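Local coordinates for protein Two-component response regulator, LuxR family (Aurantimonas sp., PDB 3CZ5) that probably acts as a phosphorylation-controlled, DNA-binding transcription regulator of the LuxR family, represented here by its receiver domain, at residues M9-H14 / V55-T60. Numbering follows the deposited sequence.
Sequences MLVDDH and VVMDLT. With PO4 (phosphate ion), chain E; PO4 (phosphate ion), chain F.
D58 swings its carboxylate across the gap to the two acids of 9-14, meeting D12 OD1 with its OD2 at 2.6 Å and D13 OD1 with the same oxygen at 2.9 Å. With CG anti to the carbonyl carbon and beside the backbone N (chi1 -73°), the carboxylate is carried toward 9-14, its plane turned 76° from that of D12. K108 NZ forms a salt bridge with D58 OD1. Behind the acids, the axes of the parallel strands 9-11 and 55-57 come within 4.8 Å. V56 N donates to M9 O (2.8 Å), V11 N to V56 O (2.9 Å), and D58 N to V11 O, which ties the acidic loop to the strand end. V11 sets CG2 against V55 CG2 (4.2 Å) on one face, where it also touches A43 of helix 40-48; L10 and V56 occupy the other. O3 of the chain E phosphate, probably from the crystallisation liquor, accepts bonds from L59 N (2.8 Å) and T60 N; the ion is also hydrogen-bonded to K108 NZ and T86 OG1. Exchanging D58, the predicted phosphoacceptor, for an alanine would probably cost K108 its salt-bridge partner. Acids closing strands 6-11 and 54-57 at their C-terminal ends form the acidic pocket of a CheY-like receiver domain.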
loop_
_atom_site.group_PDB
_atom_site.type_symbol
_atom_site.label_atom_id
_atom_site.label_comp_id
_atom_site.label_asym_id
_atom_site.label_seq_id
_atom_site.Cartn_x
_atom_site.Cartn_y
_atom_site.Cartn_z
ATOM N N MET A 9 5.951 -7.111 -0.992
ATOM C CA MET A 9 6.966 -6.304 -0.352
ATOM C C MET A 9 6.320 -5.337 0.668
ATOM O O MET A 9 5.259 -4.744 0.357
ATOM C CB MET A 9 7.633 -5.484 -1.414
ATOM C CG MET A 9 8.734 -4.485 -0.881
ATOM S SD MET A 9 9.732 -3.859 -2.298
ATOM C CE MET A 9 11.160 -3.574 -1.356
ATOM N N LEU A 10 6.915 -5.202 1.861
ATOM C CA LEU A 10 6.449 -4.290 2.868
ATOM C C LEU A 10 7.456 -3.206 3.073
ATOM O O LEU A 10 8.639 -3.470 3.316
ATOM C CB LEU A 10 6.329 -4.942 4.248
ATOM C CG LEU A 10 4.969 -5.362 4.752
ATOM C CD1 LEU A 10 4.552 -6.234 3.618
ATOM C CD2 LEU A 10 5.158 -6.150 5.970
ATOM N N VAL A 11 6.980 -1.973 3.082
ATOM C CA VAL A 11 7.875 -0.866 3.247
ATOM C C VAL A 11 7.235 -0.126 4.369
ATOM O O VAL A 11 6.168 0.379 4.191
ATOM C CB VAL A 11 7.809 -0.014 1.980
ATOM C CG1 VAL A 11 8.618 1.253 2.085
ATOM C CG2 VAL A 11 8.232 -0.845 0.769
ATOM N N ASP A 12 7.876 -0.128 5.518
ATOM C CA ASP A 12 7.460 0.516 6.738
ATOM C C ASP A 12 8.766 0.770 7.518
ATOM O O ASP A 12 9.663 -0.055 7.517
ATOM C CB ASP A 12 6.664 -0.495 7.497
ATOM C CG ASP A 12 5.844 0.107 8.554
ATOM O OD1 ASP A 12 6.056 1.286 8.849
ATOM O OD2 ASP A 12 4.943 -0.586 9.070
ATOM N N ASP A 13 8.918 1.904 8.155
ATOM C CA ASP A 13 10.098 2.157 9.002
ATOM C C ASP A 13 9.832 1.725 10.441
ATOM O O ASP A 13 10.577 2.045 11.300
ATOM C CB ASP A 13 10.402 3.665 9.005
ATOM C CG ASP A 13 9.121 4.527 9.165
ATOM O OD1 ASP A 13 8.087 4.327 8.457
ATOM O OD2 ASP A 13 9.151 5.410 10.049
ATOM N N HIS A 14 8.720 1.043 10.685
ATOM C CA HIS A 14 8.386 0.600 12.005
ATOM C C HIS A 14 8.612 -0.938 12.132
ATOM O O HIS A 14 7.714 -1.809 12.026
ATOM C CB HIS A 14 6.961 1.094 12.356
ATOM C CG HIS A 14 6.921 2.563 12.699
ATOM N ND1 HIS A 14 7.079 3.044 13.986
ATOM C CD2 HIS A 14 6.655 3.643 11.926
ATOM C CE1 HIS A 14 6.930 4.349 13.979
ATOM N NE2 HIS A 14 6.667 4.734 12.745
ATOM N N VAL A 55 3.218 -4.203 -3.728
ATOM C CA VAL A 55 3.933 -3.617 -2.606
ATOM C C VAL A 55 2.978 -2.886 -1.690
ATOM O O VAL A 55 2.065 -2.237 -2.164
ATOM C CB VAL A 55 5.084 -2.732 -3.086
ATOM C CG1 VAL A 55 4.863 -2.272 -4.501
ATOM C CG2 VAL A 55 5.334 -1.588 -2.132
ATOM N N VAL A 56 3.136 -3.087 -0.386
ATOM C CA VAL A 56 2.423 -2.335 0.645
ATOM C C VAL A 56 3.302 -1.346 1.404
ATOM O O VAL A 56 4.264 -1.747 2.070
ATOM C CB VAL A 56 1.940 -3.229 1.750
ATOM C CG1 VAL A 56 1.405 -2.353 2.953
ATOM C CG2 VAL A 56 0.900 -4.202 1.219
ATOM N N MET A 57 2.923 -0.065 1.388
ATOM C CA MET A 57 3.821 1.060 1.843
ATOM C C MET A 57 3.179 2.045 2.832
ATOM O O MET A 57 2.015 2.375 2.645
ATOM C CB MET A 57 4.221 1.871 0.597
ATOM C CG MET A 57 5.659 2.108 0.602
ATOM S SD MET A 57 6.407 2.853 -0.782
ATOM C CE MET A 57 7.640 3.559 0.226
ATOM N N ASP A 58 3.907 2.545 3.834
ATOM C CA ASP A 58 3.416 3.655 4.584
ATOM C C ASP A 58 3.231 4.904 3.691
ATOM O O ASP A 58 3.775 5.046 2.572
ATOM C CB ASP A 58 4.455 4.090 5.561
ATOM C CG ASP A 58 4.612 3.155 6.703
ATOM O OD1 ASP A 58 3.867 2.120 6.761
ATOM O OD2 ASP A 58 5.497 3.508 7.546
ATOM N N LEU A 59 2.510 5.875 4.205
ATOM C CA LEU A 59 2.474 7.131 3.517
ATOM C C LEU A 59 3.670 7.931 4.028
ATOM O O LEU A 59 4.223 8.803 3.343
ATOM C CB LEU A 59 1.204 7.830 3.901
ATOM C CG LEU A 59 1.028 9.202 3.275
ATOM C CD1 LEU A 59 0.645 9.084 1.796
ATOM C CD2 LEU A 59 -0.089 9.888 4.081
ATOM N N THR A 60 4.079 7.603 5.241
ATOM C CA THR A 60 5.040 8.388 5.924
ATOM C C THR A 60 6.286 7.565 6.084
ATOM O O THR A 60 6.239 6.469 6.683
ATOM C CB THR A 60 4.536 8.838 7.278
ATOM O OG1 THR A 60 3.279 9.472 7.093
ATOM C CG2 THR A 60 5.468 9.866 7.840
HETATM P P PO4 E . 2.208 5.830 8.328
HETATM O O1 PO4 E . 1.639 6.840 9.263
HETATM O O2 PO4 E . 1.893 4.381 8.625
HETATM O O3 PO4 E . 1.836 6.158 6.910
HETATM O O4 PO4 E . 3.640 6.240 8.553
HETATM P P PO4 F . 8.370 -0.010 16.396
HETATM O O1 PO4 F . 8.259 1.397 16.909
HETATM O O2 PO4 F . 7.173 -0.863 16.652
HETATM O O3 PO4 F . 8.237 0.398 14.946
HETATM O O4 PO4 F . 9.693 -0.576 16.810
#